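Hypothetical protein TM1012 (PDB 2FCL) is of unknown function but probably transfers nucleotidyl groups, as aminoglycoside 2''-adenylyltransferases do. Local coordinates at residues S43-V49 against V139-E145. Sequence-based numbering, arbitrary orientation.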
loop_
_atom_site.group_PDB
_atom_site.type_symbol
_atom_site.label_atom_id
_atom_site.label_comp_id
_atom_site.label_asym_id
_atom_site.label_seq_id
_atom_site.Cartn_x
_atom_site.Cartn_y
_atom_site.Cartn_z
ATOM N N SER A 43 4.617 4.093 3.132
ATOM C CA SER A 43 5.547 4.116 2.010
ATOM C C SER A 43 6.200 5.483 1.879
ATOM O O SER A 43 7.411 5.591 1.682
ATOM C CB SER A 43 4.833 3.808 0.716
ATOM O OG SER A 43 5.696 3.963 -0.402
ATOM N N PHE A 44 5.400 6.535 1.984
ATOM C CA PHE A 44 5.928 7.881 1.854
ATOM C C PHE A 44 6.965 8.115 2.951
ATOM O O PHE A 44 8.057 8.607 2.692
ATOM C CB PHE A 44 4.806 8.923 1.968
ATOM C CG PHE A 44 3.681 8.765 0.980
ATOM C CD1 PHE A 44 3.809 8.060 -0.191
ATOM C CD2 PHE A 44 2.455 9.335 1.267
ATOM C CE1 PHE A 44 2.769 7.954 -1.068
ATOM C CE2 PHE A 44 1.401 9.207 0.402
ATOM C CZ PHE A 44 1.556 8.517 -0.769
ATOM N N ALA A 45 6.624 7.753 4.186
ATOM C CA ALA A 45 7.542 7.937 5.302
ATOM C C ALA A 45 8.820 7.129 5.142
ATOM O O ALA A 45 9.918 7.619 5.396
ATOM C CB ALA A 45 6.852 7.617 6.620
ATOM N N LEU A 46 8.693 5.883 4.695
ATOM C CA LEU A 46 9.863 5.055 4.440
ATOM C C LEU A 46 10.792 5.687 3.424
ATOM O O LEU A 46 12.000 5.477 3.479
ATOM C CB LEU A 46 9.439 3.678 3.935
ATOM C CG LEU A 46 8.895 2.731 5.006
ATOM C CD1 LEU A 46 8.218 1.541 4.365
ATOM C CD2 LEU A 46 9.990 2.296 5.953
ATOM N N GLN A 47 10.214 6.406 2.467
ATOM C CA GLN A 47 10.975 7.062 1.408
ATOM C C GLN A 47 11.421 8.469 1.763
ATOM O O GLN A 47 12.019 9.139 0.938
ATOM C CB GLN A 47 10.164 7.053 0.106
ATOM C CG GLN A 47 9.902 5.633 -0.374
ATOM C CD GLN A 47 9.280 5.565 -1.733
ATOM O OE1 GLN A 47 9.936 5.853 -2.729
ATOM N NE2 GLN A 47 7.994 5.223 -1.789
ATOM N N GLY A 48 11.185 8.895 2.998
ATOM C CA GLY A 48 11.696 10.171 3.487
ATOM C C GLY A 48 10.722 11.324 3.575
ATOM O O GLY A 48 11.119 12.422 3.972
ATOM N N VAL A 49 9.462 11.122 3.185
ATOM C CA VAL A 49 8.468 12.208 3.213
ATOM C C VAL A 49 7.914 12.288 4.625
ATOM O O VAL A 49 7.417 11.298 5.134
ATOM C CB VAL A 49 7.320 11.957 2.213
ATOM C CG1 VAL A 49 6.443 13.198 2.060
ATOM C CG2 VAL A 49 7.854 11.497 0.872
ATOM N N VAL A 139 8.245 -0.789 -1.976
ATOM C CA VAL A 139 7.408 0.393 -1.895
ATOM C C VAL A 139 7.075 0.862 -3.296
ATOM O O VAL A 139 7.720 0.485 -4.268
ATOM C CB VAL A 139 8.071 1.554 -1.107
ATOM C CG1 VAL A 139 8.371 1.159 0.326
ATOM C CG2 VAL A 139 9.352 2.011 -1.792
ATOM N N LEU A 140 6.043 1.681 -3.373
ATOM C CA LEU A 140 5.524 2.148 -4.623
ATOM C C LEU A 140 6.127 3.514 -4.970
ATOM O O LEU A 140 6.287 4.379 -4.128
ATOM C CB LEU A 140 3.990 2.241 -4.509
ATOM C CG LEU A 140 3.185 2.471 -5.789
ATOM C CD1 LEU A 140 3.550 1.482 -6.861
ATOM C CD2 LEU A 140 1.711 2.373 -5.485
ATOM N N SER A 141 6.471 3.693 -6.233
ATOM C CA SER A 141 6.948 4.968 -6.763
ATOM C C SER A 141 6.140 6.174 -6.286
ATOM O O SER A 141 4.923 6.172 -6.427
ATOM C CB SER A 141 6.856 4.919 -8.293
ATOM O OG SER A 141 6.997 6.188 -8.883
ATOM N N LEU A 142 6.821 7.183 -5.746
ATOM C CA LEU A 142 6.147 8.408 -5.294
ATOM C C LEU A 142 5.517 9.162 -6.458
ATOM O O LEU A 142 4.432 9.702 -6.323
ATOM C CB LEU A 142 7.120 9.324 -4.558
ATOM C CG LEU A 142 7.660 8.765 -3.241
ATOM C CD1 LEU A 142 8.670 9.720 -2.613
ATOM C CD2 LEU A 142 6.549 8.476 -2.262
ATOM N N GLU A 143 6.184 9.174 -7.606
ATOM C CA GLU A 143 5.621 9.818 -8.793
ATOM C C GLU A 143 4.328 9.138 -9.210
ATOM O O GLU A 143 3.340 9.808 -9.558
ATOM C CB GLU A 143 6.623 9.836 -9.952
ATOM C CG GLU A 143 7.826 10.746 -9.726
ATOM C CD GLU A 143 7.478 12.229 -9.737
ATOM O OE1 GLU A 143 6.299 12.579 -9.966
ATOM O OE2 GLU A 143 8.388 13.045 -9.491
ATOM N N TYR A 144 4.326 7.803 -9.178
ATOM C CA TYR A 144 3.127 7.050 -9.492
ATOM C C TYR A 144 1.982 7.393 -8.527
ATOM O O TYR A 144 0.852 7.636 -8.954
ATOM C CB TYR A 144 3.407 5.537 -9.494
ATOM C CG TYR A 144 2.194 4.706 -9.801
ATOM C CD1 TYR A 144 1.329 4.310 -8.784
ATOM C CD2 TYR A 144 1.886 4.355 -11.094
ATOM C CE1 TYR A 144 0.209 3.588 -9.064
ATOM C CE2 TYR A 144 0.776 3.637 -11.372
ATOM C CZ TYR A 144 -0.071 3.247 -10.365
ATOM O OH TYR A 144 -1.179 2.486 -10.693
ATOM N N GLU A 145 2.260 7.407 -7.234
ATOM C CA GLU A 145 1.211 7.750 -6.263
ATOM C C GLU A 145 0.738 9.170 -6.412
ATOM O O GLU A 145 -0.448 9.432 -6.272
ATOM C CB GLU A 145 1.661 7.477 -4.848
ATOM C CG GLU A 145 1.905 5.975 -4.609
ATOM C CD GLU A 145 1.179 5.441 -3.397
ATOM O OE1 GLU A 145 -0.063 5.486 -3.373
ATOM O OE2 GLU A 145 1.821 4.937 -2.457
HETATM O O HOH W 1 4.485 5.344 -2.266
HETATM O O HOH W 2 9.703 6.831 -5.284
#
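Gln47 NE2 reaches Leu140 O at 3.0 Å with an N-H...O angle of 155°, and its other hydrogen goes to Ser43 OG, also 3.0 Å away. Both acceptors lie within about 10° of the amide plane, evidence that the two bonds fix the amide's rotation. Val139 CG2 (3.5 Å from Gln47 NE2) and Leu142 CG lie over opposite faces of this amide. A leucine in place of Gln47 would probably leave Leu140 O and Ser43 OG without their amide donor. The tight part continues where Leu142 CD2 meets Phe44 CD1 obliquely at 3.5 Å; with CG anti to the carbonyl carbon (chi1 -57°), Phe44 also brings CE1 near the Glu145 carboxylate. A water joins Ser43 OG, Leu140 O and Glu145 OE2, which Gly40 N also bonds. Two margins are looser: at one, Leu46 CD1 stays 4.1 Å from Val139 CG1; at the other, beside partly exposed Gln47, a second water accepts from Leu142 N and may donate to Gln47 OE1. Gly48, at positive phi, closes helix 40-46 in a Schellman motif (Val49 N to Phe44 O, Gly48 N to Ala45 O), while Ser141 OG, accepting from Tyr144 N, N-caps helix 142-149: a C-terminus-to-N-terminus helix junction in a probable nucleotidyltransferase-clan member.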